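Local coordinates for protein BugD (Bordetella pertussis Tohama I, PDB 2F5X) that binds aspartic acid as a periplasmic solute receptor of the tripartite tricarboxylate transporter family, probably to deliver it for uptake, at residues V111-I116 against F233-W238; I115-D120 against V186-D191; S258-L263 against N282-E287. All coordinates share one frame; numbering follows the deposited sequence.

Contact 1. Residues V111-I116 against F233-W238; sequences VPMTII and FEVGIW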
loop_
_atom_site.group_PDB
_atom_site.type_symbol
_atom_site.label_atom_id
_atom_site.label_comp_id
_atom_site.label_asym_id
_atom_site.label_seq_id
_atom_site.Cartn_x
_atom_site.Cartn_y
_atom_site.Cartn_z
ATOM N N VAL A 111 6.164 -3.378 -2.037
ATOM C CA VAL A 111 6.561 -2.004 -2.384
ATOM C C VAL A 111 7.161 -1.293 -1.181
ATOM O O VAL A 111 6.528 -1.230 -0.129
ATOM C CB VAL A 111 5.346 -1.197 -2.923
ATOM C CG1 VAL A 111 5.768 0.178 -3.487
ATOM C CG2 VAL A 111 4.608 -2.008 -4.003
ATOM N N PRO A 112 8.356 -0.721 -1.335
ATOM C CA PRO A 112 8.972 0.032 -0.239
ATOM C C PRO A 112 8.395 1.438 -0.151
ATOM O O PRO A 112 7.709 1.895 -1.075
ATOM C CB PRO A 112 10.455 0.065 -0.630
ATOM C CG PRO A 112 10.443 0.043 -2.149
ATOM C CD PRO A 112 9.213 -0.753 -2.538
HETATM N N MSE A 113 8.655 2.109 0.961
HETATM C CA MSE A 113 8.166 3.471 1.143
HETATM C C MSE A 113 9.295 4.503 1.275
HETATM O O MSE A 113 10.439 4.159 1.615
HETATM C CB MSE A 113 7.188 3.522 2.315
HETATM C CG MSE A 113 6.023 2.534 2.131
HETATM SE SE MSE A 113 4.803 2.617 3.594
HETATM C CE MSE A 113 3.904 4.300 3.053
ATOM N N THR A 114 8.957 5.754 0.969
ATOM C CA THR A 114 9.862 6.889 1.090
ATOM C C THR A 114 9.253 7.942 1.995
ATOM O O THR A 114 8.065 8.263 1.860
ATOM C CB THR A 114 10.098 7.554 -0.290
ATOM O OG1 THR A 114 8.828 7.831 -0.911
ATOM C CG2 THR A 114 10.808 6.587 -1.244
ATOM N N ILE A 115 10.068 8.483 2.901
ATOM C CA ILE A 115 9.685 9.644 3.709
ATOM C C ILE A 115 9.994 10.881 2.876
ATOM O O ILE A 115 11.149 11.112 2.523
ATOM C CB ILE A 115 10.482 9.689 5.041
ATOM C CG1 ILE A 115 10.312 8.391 5.847
ATOM C CG2 ILE A 115 10.117 10.961 5.875
ATOM C CD1 ILE A 115 9.089 8.321 6.654
ATOM N N ILE A 116 8.958 11.652 2.551
ATOM C CA ILE A 116 9.106 12.826 1.697
ATOM C C ILE A 116 8.445 14.049 2.326
ATOM O O ILE A 116 7.634 13.933 3.253
ATOM C CB ILE A 116 8.508 12.583 0.270
ATOM C CG1 ILE A 116 6.996 12.279 0.337
ATOM C CG2 ILE A 116 9.286 11.501 -0.493
ATOM C CD1 ILE A 116 6.322 12.288 -1.048
ATOM N N PHE A 233 13.079 -0.224 11.813
ATOM C CA PHE A 233 12.106 0.569 11.072
ATOM C C PHE A 233 12.064 0.058 9.638
ATOM O O PHE A 233 12.742 0.593 8.750
ATOM C CB PHE A 233 12.460 2.059 11.104
ATOM C CG PHE A 233 11.313 2.967 10.750
ATOM C CD1 PHE A 233 10.762 3.804 11.713
ATOM C CD2 PHE A 233 10.783 2.988 9.455
ATOM C CE1 PHE A 233 9.711 4.662 11.395
ATOM C CE2 PHE A 233 9.721 3.829 9.127
ATOM C CZ PHE A 233 9.184 4.670 10.100
ATOM N N GLU A 234 11.269 -0.984 9.427
ATOM C CA GLU A 234 11.174 -1.629 8.126
ATOM C C GLU A 234 9.711 -1.768 7.766
ATOM O O GLU A 234 8.909 -2.263 8.575
ATOM C CB GLU A 234 11.853 -3.005 8.164
ATOM C CG GLU A 234 13.377 -2.948 8.142
ATOM C CD GLU A 234 14.034 -3.971 9.062
ATOM O OE1 GLU A 234 13.415 -5.026 9.336
ATOM O OE2 GLU A 234 15.183 -3.727 9.503
ATOM N N VAL A 235 9.352 -1.281 6.576
ATOM C CA VAL A 235 7.989 -1.394 6.067
ATOM C C VAL A 235 8.028 -1.763 4.603
ATOM O O VAL A 235 8.535 -0.994 3.775
ATOM C CB VAL A 235 7.183 -0.066 6.159
ATOM C CG1 VAL A 235 5.705 -0.317 5.812
ATOM C CG2 VAL A 235 7.309 0.574 7.520
ATOM N N GLY A 236 7.491 -2.938 4.292
ATOM C CA GLY A 236 7.287 -3.353 2.915
ATOM C C GLY A 236 5.808 -3.569 2.674
ATOM O O GLY A 236 5.162 -4.402 3.341
ATOM N N ILE A 237 5.254 -2.820 1.726
ATOM C CA ILE A 237 3.816 -2.880 1.492
ATOM C C ILE A 237 3.519 -3.967 0.465
ATOM O O ILE A 237 3.515 -3.722 -0.750
ATOM C CB ILE A 237 3.292 -1.487 1.083
ATOM C CG1 ILE A 237 3.577 -0.467 2.206
ATOM C CG2 ILE A 237 1.782 -1.517 0.764
ATOM C CD1 ILE A 237 2.976 -0.798 3.586
ATOM N N TRP A 238 3.316 -5.185 0.962
ATOM C CA TRP A 238 2.909 -6.276 0.093
ATOM C C TRP A 238 1.476 -6.023 -0.357
ATOM O O TRP A 238 0.705 -5.336 0.326
ATOM C CB TRP A 238 3.032 -7.641 0.795
ATOM C CG TRP A 238 2.299 -7.717 2.115
ATOM C CD1 TRP A 238 2.815 -7.469 3.359
ATOM C CD2 TRP A 238 0.930 -8.089 2.315
ATOM N NE1 TRP A 238 1.845 -7.648 4.321
ATOM C CE2 TRP A 238 0.681 -8.041 3.709
ATOM C CE3 TRP A 238 -0.119 -8.468 1.453
ATOM C CZ2 TRP A 238 -0.572 -8.349 4.262
ATOM C CZ3 TRP A 238 -1.370 -8.781 2.006
ATOM C CH2 TRP A 238 -1.583 -8.709 3.397
#
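Val-111 and Ile-237 form a hydrogen-bonded antiparallel pair, where strand 102-117 meets the start of strand 236-244 in the mixed sheet of this periplasmic binding protein. Two backbone bonds close the ring. Ile-237 N reaches Val-111 O at 2.8 Å, tilted 30° from the carbonyl plane, while Val-111 N lies 3.0 Å from Ile-237 O and well above that carbonyl's plane. Ile-237 is also the centre of an inverse gamma turn, with a weak bond from Trp-238 N back to Gly-236 O. The N-to-C directions of the two short strand segments make 139°. Past Pro-112 and Gly-236 the chains separate, and between them Thr-211 OG1 bonds with both Met-113 N and Val-235 O.

The apolar part rests on Met-113, a selenomethionine, whose side chain reaches across to the other segment. CG stands anti to the carbonyl carbon (chi1 -56°) and the chain runs straight on to SE, which touches two side chains at once, both crossed at a slant. The bend at chi3 turns CE away from the 233-238 segment. Cys-154 and Met-157 of helix 150-162 close over this group, Met-113 meeting the former and Val-235 the latter. On the 233-238 side, SE of Met-113 lies 3.6 Å from Ile-237 CG1 and 3.8 Å from Val-235 CG1.

Contact 2. Residues I115-D120 against V186-D191; sequences IIARGD and VDLMCD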
loop_
_atom_site.group_PDB
_atom_site.type_symbol
_atom_site.label_atom_id
_atom_site.label_comp_id
_atom_site.label_asym_id
_atom_site.label_seq_id
_atom_site.Cartn_x
_atom_site.Cartn_y
_atom_site.Cartn_z
ATOM N N ILE A 115 10.068 8.483 2.901
ATOM C CA ILE A 115 9.685 9.644 3.709
ATOM C C ILE A 115 9.994 10.881 2.876
ATOM O O ILE A 115 11.149 11.112 2.523
ATOM C CB ILE A 115 10.482 9.689 5.041
ATOM C CG1 ILE A 115 10.312 8.391 5.847
ATOM C CG2 ILE A 115 10.117 10.961 5.875
ATOM C CD1 ILE A 115 9.089 8.321 6.654
ATOM N N ILE A 116 8.958 11.652 2.551
ATOM C CA ILE A 116 9.106 12.826 1.697
ATOM C C ILE A 116 8.445 14.049 2.326
ATOM O O ILE A 116 7.634 13.933 3.253
ATOM C CB ILE A 116 8.508 12.583 0.270
ATOM C CG1 ILE A 116 6.996 12.279 0.337
ATOM C CG2 ILE A 116 9.286 11.501 -0.493
ATOM C CD1 ILE A 116 6.322 12.288 -1.048
ATOM N N ALA A 117 8.774 15.224 1.802
ATOM C CA ALA A 117 8.132 16.455 2.239
ATOM C C ALA A 117 7.937 17.399 1.063
ATOM O O ALA A 117 8.496 17.179 -0.020
ATOM C CB ALA A 117 8.958 17.126 3.334
ATOM N N ARG A 118 7.145 18.448 1.280
ATOM C CA ARG A 118 6.951 19.475 0.262
ATOM C C ARG A 118 8.311 20.011 -0.193
ATOM O O ARG A 118 9.285 19.993 0.571
ATOM C CB ARG A 118 6.045 20.604 0.781
ATOM C CG ARG A 118 6.436 21.209 2.128
ATOM C CD ARG A 118 5.512 22.366 2.526
ATOM N NE ARG A 118 5.699 22.835 3.894
ATOM C CZ ARG A 118 6.555 23.784 4.260
ATOM N NH1 ARG A 118 7.347 24.360 3.356
ATOM N NH2 ARG A 118 6.623 24.156 5.539
ATOM N N GLY A 119 8.374 20.441 -1.453
ATOM C CA GLY A 119 9.627 20.785 -2.107
ATOM C C GLY A 119 10.454 21.866 -1.432
ATOM O O GLY A 119 11.656 21.953 -1.672
ATOM N N ASP A 120 9.817 22.688 -0.605
ATOM C CA ASP A 120 10.506 23.763 0.102
ATOM C C ASP A 120 10.596 23.553 1.614
ATOM O O ASP A 120 10.880 24.499 2.361
ATOM C CB ASP A 120 9.839 25.108 -0.194
ATOM C CG ASP A 120 8.414 25.176 0.305
ATOM O OD1 ASP A 120 7.801 24.111 0.582
ATOM O OD2 ASP A 120 7.816 26.265 0.449
ATOM N N VAL A 186 0.154 20.550 2.649
ATOM C CA VAL A 186 0.480 19.628 3.733
ATOM C C VAL A 186 2.004 19.433 3.669
ATOM O O VAL A 186 2.604 19.648 2.606
ATOM C CB VAL A 186 -0.338 18.297 3.612
ATOM C CG1 VAL A 186 0.111 17.474 2.387
ATOM C CG2 VAL A 186 -0.244 17.469 4.890
ATOM N N ASP A 187 2.639 19.061 4.781
ATOM C CA ASP A 187 4.101 19.174 4.868
ATOM C C ASP A 187 4.882 17.901 4.612
ATOM O O ASP A 187 5.876 17.924 3.898
ATOM C CB ASP A 187 4.533 19.732 6.224
ATOM C CG ASP A 187 3.936 21.082 6.521
ATOM O OD1 ASP A 187 3.725 21.889 5.595
ATOM O OD2 ASP A 187 3.646 21.428 7.673
ATOM N N LEU A 188 4.433 16.804 5.209
ATOM C CA LEU A 188 5.252 15.599 5.356
ATOM C C LEU A 188 4.407 14.368 5.062
ATOM O O LEU A 188 3.225 14.349 5.391
ATOM C CB LEU A 188 5.736 15.560 6.814
ATOM C CG LEU A 188 6.641 14.440 7.311
ATOM C CD1 LEU A 188 8.023 14.547 6.642
ATOM C CD2 LEU A 188 6.748 14.530 8.830
HETATM N N MSE A 189 4.997 13.349 4.429
HETATM C CA MSE A 189 4.262 12.115 4.147
HETATM C C MSE A 189 5.201 10.932 3.994
HETATM O O MSE A 189 6.313 11.081 3.507
HETATM C CB MSE A 189 3.480 12.287 2.835
HETATM C CG MSE A 189 2.656 11.094 2.419
HETATM SE SE MSE A 189 1.362 11.603 1.060
HETATM C CE MSE A 189 2.471 11.779 -0.548
ATOM N N CYS A 190 4.737 9.755 4.397
ATOM C CA CYS A 190 5.389 8.508 4.006
ATOM C C CYS A 190 4.518 7.848 2.971
ATOM O O CYS A 190 3.325 7.665 3.200
ATOM C CB CYS A 190 5.524 7.576 5.204
ATOM S SG CYS A 190 6.590 6.127 4.947
ATOM N N ASP A 191 5.097 7.487 1.831
ATOM C CA ASP A 191 4.287 7.003 0.698
ATOM C C ASP A 191 5.110 5.989 -0.114
ATOM O O ASP A 191 6.342 5.931 0.013
ATOM C CB ASP A 191 3.810 8.226 -0.107
ATOM C CG ASP A 191 2.843 7.895 -1.248
ATOM O OD1 ASP A 191 2.221 6.803 -1.317
ATOM O OD2 ASP A 191 2.621 8.751 -2.125
HETATM O O HOH W 1 5.615 23.428 8.143
#
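Arg-118 and Asp-187 lie side by side and point the same way next to the Ala-117/Leu-188 pair, the last of three antiparallel pairs after Ile-115/Cys-190 and Ile-116/Met-189. Arg-118 N bonds to Asp-187 O at 3.0 Å, holding the two residues abreast. CG of Arg-118 sits between its backbone N and carbonyl carbon (chi1 51°), and the chain then extends to NE, carrying the guanidinium alongside Asp-187. NE gives a fairly straight bond (162°) of 2.8 Å to Asp-187 OD1, which lies in the guanidinium plane; the carboxylate is turned 67° from that plane and is met from above. At another edge NH1 holds Asp-120 OD1 at 2.8 Å, and a water accepts from NH2 and donates weakly to Asp-187 OD2. That oxygen also takes the backbone N-H of Ser-141.

Ile-116 and Met-189, a selenomethionine, also run side by side, bringing CD1 and CE to 3.9 Å against Met-178 of helix 174-182, which both touch. Their backbones exchange two bonds of 2.9 Å, that from Ile-116 N almost linear and end-on to Met-189 O. On the other face, Ile-115 CD1 rests 3.7 Å from Cys-190 SG, the sulfur joined to Cys-154 in a disulfide.

Apolar side chains thus line both faces of the paired strands, and a salt-bridge network follows at less buried positions. Carboxylates at two edges restrain the guanidinium's rotation, and its positive charge probably offsets both acids.

Contact 3. Residues S258-L263 against N282-E287; sequences SLQAGL and NEANPE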
loop_
_atom_site.group_PDB
_atom_site.type_symbol
_atom_site.label_atom_id
_atom_site.label_comp_id
_atom_site.label_asym_id
_atom_site.label_seq_id
_atom_site.Cartn_x
_atom_site.Cartn_y
_atom_site.Cartn_z
ATOM N N SER A 258 -4.228 -16.722 -14.033
ATOM C CA SER A 258 -4.157 -15.422 -14.692
ATOM C C SER A 258 -3.248 -14.469 -13.925
ATOM O O SER A 258 -2.463 -13.746 -14.529
ATOM C CB SER A 258 -5.554 -14.818 -14.847
ATOM O OG SER A 258 -6.396 -15.685 -15.589
ATOM N N LEU A 259 -3.348 -14.483 -12.598
ATOM C CA LEU A 259 -2.454 -13.685 -11.766
ATOM C C LEU A 259 -0.997 -14.101 -11.980
ATOM O O LEU A 259 -0.126 -13.250 -12.169
ATOM C CB LEU A 259 -2.838 -13.777 -10.276
ATOM C CG LEU A 259 -1.888 -13.070 -9.294
ATOM C CD1 LEU A 259 -1.806 -11.554 -9.542
ATOM C CD2 LEU A 259 -2.270 -13.361 -7.852
ATOM N N GLN A 260 -0.739 -15.407 -11.985
ATOM C CA GLN A 260 0.631 -15.886 -12.172
ATOM C C GLN A 260 1.196 -15.428 -13.515
ATOM O O GLN A 260 2.348 -14.997 -13.602
ATOM C CB GLN A 260 0.687 -17.403 -12.038
ATOM C CG GLN A 260 0.587 -17.827 -10.583
ATOM C CD GLN A 260 0.588 -19.324 -10.389
ATOM O OE1 GLN A 260 0.892 -20.089 -11.320
ATOM N NE2 GLN A 260 0.263 -19.753 -9.177
ATOM N N ALA A 261 0.369 -15.498 -14.550
ATOM C CA ALA A 261 0.798 -15.068 -15.874
ATOM C C ALA A 261 1.016 -13.557 -15.901
ATOM O O ALA A 261 1.980 -13.072 -16.495
ATOM C CB ALA A 261 -0.216 -15.483 -16.916
ATOM N N GLY A 262 0.122 -12.819 -15.248
ATOM C CA GLY A 262 0.254 -11.371 -15.142
ATOM C C GLY A 262 1.545 -10.932 -14.464
ATOM O O GLY A 262 2.163 -9.948 -14.872
ATOM N N LEU A 263 1.951 -11.647 -13.419
ATOM C CA LEU A 263 3.176 -11.306 -12.712
ATOM C C LEU A 263 4.407 -11.682 -13.511
ATOM O O LEU A 263 5.426 -11.009 -13.407
ATOM C CB LEU A 263 3.246 -11.958 -11.330
ATOM C CG LEU A 263 2.159 -11.641 -10.301
ATOM C CD1 LEU A 263 2.575 -12.227 -8.957
ATOM C CD2 LEU A 263 1.891 -10.127 -10.184
ATOM N N ASN A 282 6.577 -15.881 -7.660
ATOM C CA ASN A 282 6.423 -17.269 -7.255
ATOM C C ASN A 282 5.547 -17.446 -6.013
ATOM O O ASN A 282 5.454 -18.543 -5.454
ATOM C CB ASN A 282 7.796 -17.916 -7.038
ATOM C CG ASN A 282 7.717 -19.432 -7.008
ATOM O OD1 ASN A 282 7.058 -20.037 -7.849
ATOM N ND2 ASN A 282 8.357 -20.050 -6.011
ATOM N N GLU A 283 4.897 -16.362 -5.601
ATOM C CA GLU A 283 4.030 -16.378 -4.426
ATOM C C GLU A 283 2.590 -16.005 -4.764
ATOM O O GLU A 283 1.803 -15.663 -3.871
ATOM C CB GLU A 283 4.594 -15.452 -3.341
ATOM C CG GLU A 283 5.926 -15.926 -2.778
ATOM C CD GLU A 283 7.102 -15.494 -3.623
ATOM O OE1 GLU A 283 7.040 -14.386 -4.200
ATOM O OE2 GLU A 283 8.091 -16.260 -3.721
ATOM N N ALA A 284 2.243 -16.104 -6.047
ATOM C CA ALA A 284 0.885 -15.834 -6.511
ATOM C C ALA A 284 0.023 -17.098 -6.407
ATOM O O ALA A 284 -0.422 -17.661 -7.409
ATOM C CB ALA A 284 0.905 -15.275 -7.941
ATOM N N ASN A 285 -0.182 -17.550 -5.175
ATOM C CA ASN A 285 -1.042 -18.698 -4.910
ATOM C C ASN A 285 -1.786 -18.467 -3.605
ATOM O O ASN A 285 -1.325 -17.666 -2.773
ATOM C CB ASN A 285 -0.248 -20.014 -4.888
ATOM C CG ASN A 285 0.855 -20.022 -3.851
ATOM O OD1 ASN A 285 0.600 -20.157 -2.657
ATOM N ND2 ASN A 285 2.097 -19.903 -4.314
ATOM N N PRO A 286 -2.952 -19.104 -3.439
ATOM C CA PRO A 286 -3.793 -18.860 -2.256
ATOM C C PRO A 286 -3.076 -19.106 -0.937
ATOM O O PRO A 286 -3.239 -18.324 0.004
ATOM C CB PRO A 286 -4.940 -19.854 -2.450
ATOM C CG PRO A 286 -5.068 -19.907 -3.944
ATOM C CD PRO A 286 -3.619 -20.024 -4.385
ATOM N N GLU A 287 -2.289 -20.173 -0.870
ATOM C CA GLU A 287 -1.608 -20.533 0.374
ATOM C C GLU A 287 -0.607 -19.475 0.835
ATOM O O GLU A 287 -0.506 -19.186 2.034
ATOM C CB GLU A 287 -0.932 -21.893 0.225
ATOM C CG GLU A 287 -1.924 -23.038 0.019
ATOM C CD GLU A 287 -2.280 -23.326 -1.443
ATOM O OE1 GLU A 287 -1.862 -22.592 -2.376
ATOM O OE2 GLU A 287 -3.000 -24.325 -1.662
#
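Ala-284 fits its methyl group against one side of helix 249-263, with Leu-259, Gln-260 and Leu-263 gathered round it. It gives up far more surface to this contact than any other residue. CB points at the helix and meets three side chains at similar range: Leu-263 CD1 at 3.6 Å, Leu-259 CD2 at 3.7 Å and Gln-260 CG, also at 3.7 Å. The two leucines stand one turn apart, so the methyl is received by the branches of successive turns. Ala-284 is the centre of an inverse gamma turn, closed by a weak bond from Asn-285 N to Glu-283 O, and at this tight bend CB faces the helix.

Gln-260 buries the next largest area and supplies the polar half of the contact. With chi1 at -76° its CG lies beside the backbone N, and the chain stretches out past the methyl to bring the amide over Ala-284 O. NE2 donates to that oxygen at 2.8 Å, close to straight at 169°. The acceptor lies in the plane of the glutamine amide, yet the donor stands above the plane of the carbonyl. One side chain therefore packs on Ala-284 with its CG and bonds to it with its end.

Leu-263 contributes CD1 and lies deeper, as does Leu-259. Both leucines also rest on Val-108 of strand 102-117, and Leu-259 touches Ile-105 as well. Directly after Ala-284, Asn-285 is the N-cap of helix 286-306, its OD1 accepting from Ala-288 N. The contact thus joins helix 249-263 to the turn leading into helix 286-306, against strand 102-117 through Leu-259 and Leu-263, while helix 30-46 packs against helix 249-263 through Ser-258 and Ala-261.

How the contacts relate
Contacts 1 and 2 follow one another along strand 102-117, sharing Ile-115 and Ile-116, with centres 14 Å apart. They meet directly: Thr-114 N lies 2.8 Å from Asp-191 O, a probable hydrogen bond, and Met-113 CE packs 3.4 Å from Cys-190 O. Strand 102-117 thus has strands 236-244 and 188-192 as sheet neighbours. Both contacts lie near the bound aspartic acid, about 5 Å from the Met-113 side chain and about 7 Å from that of Met-189. Contact 3 is separate, its centre 22 Å from contact 1 and 34 Å from contact 2, across the chain's centre from the latter; strand 236-244 leads on to its helix 249-263.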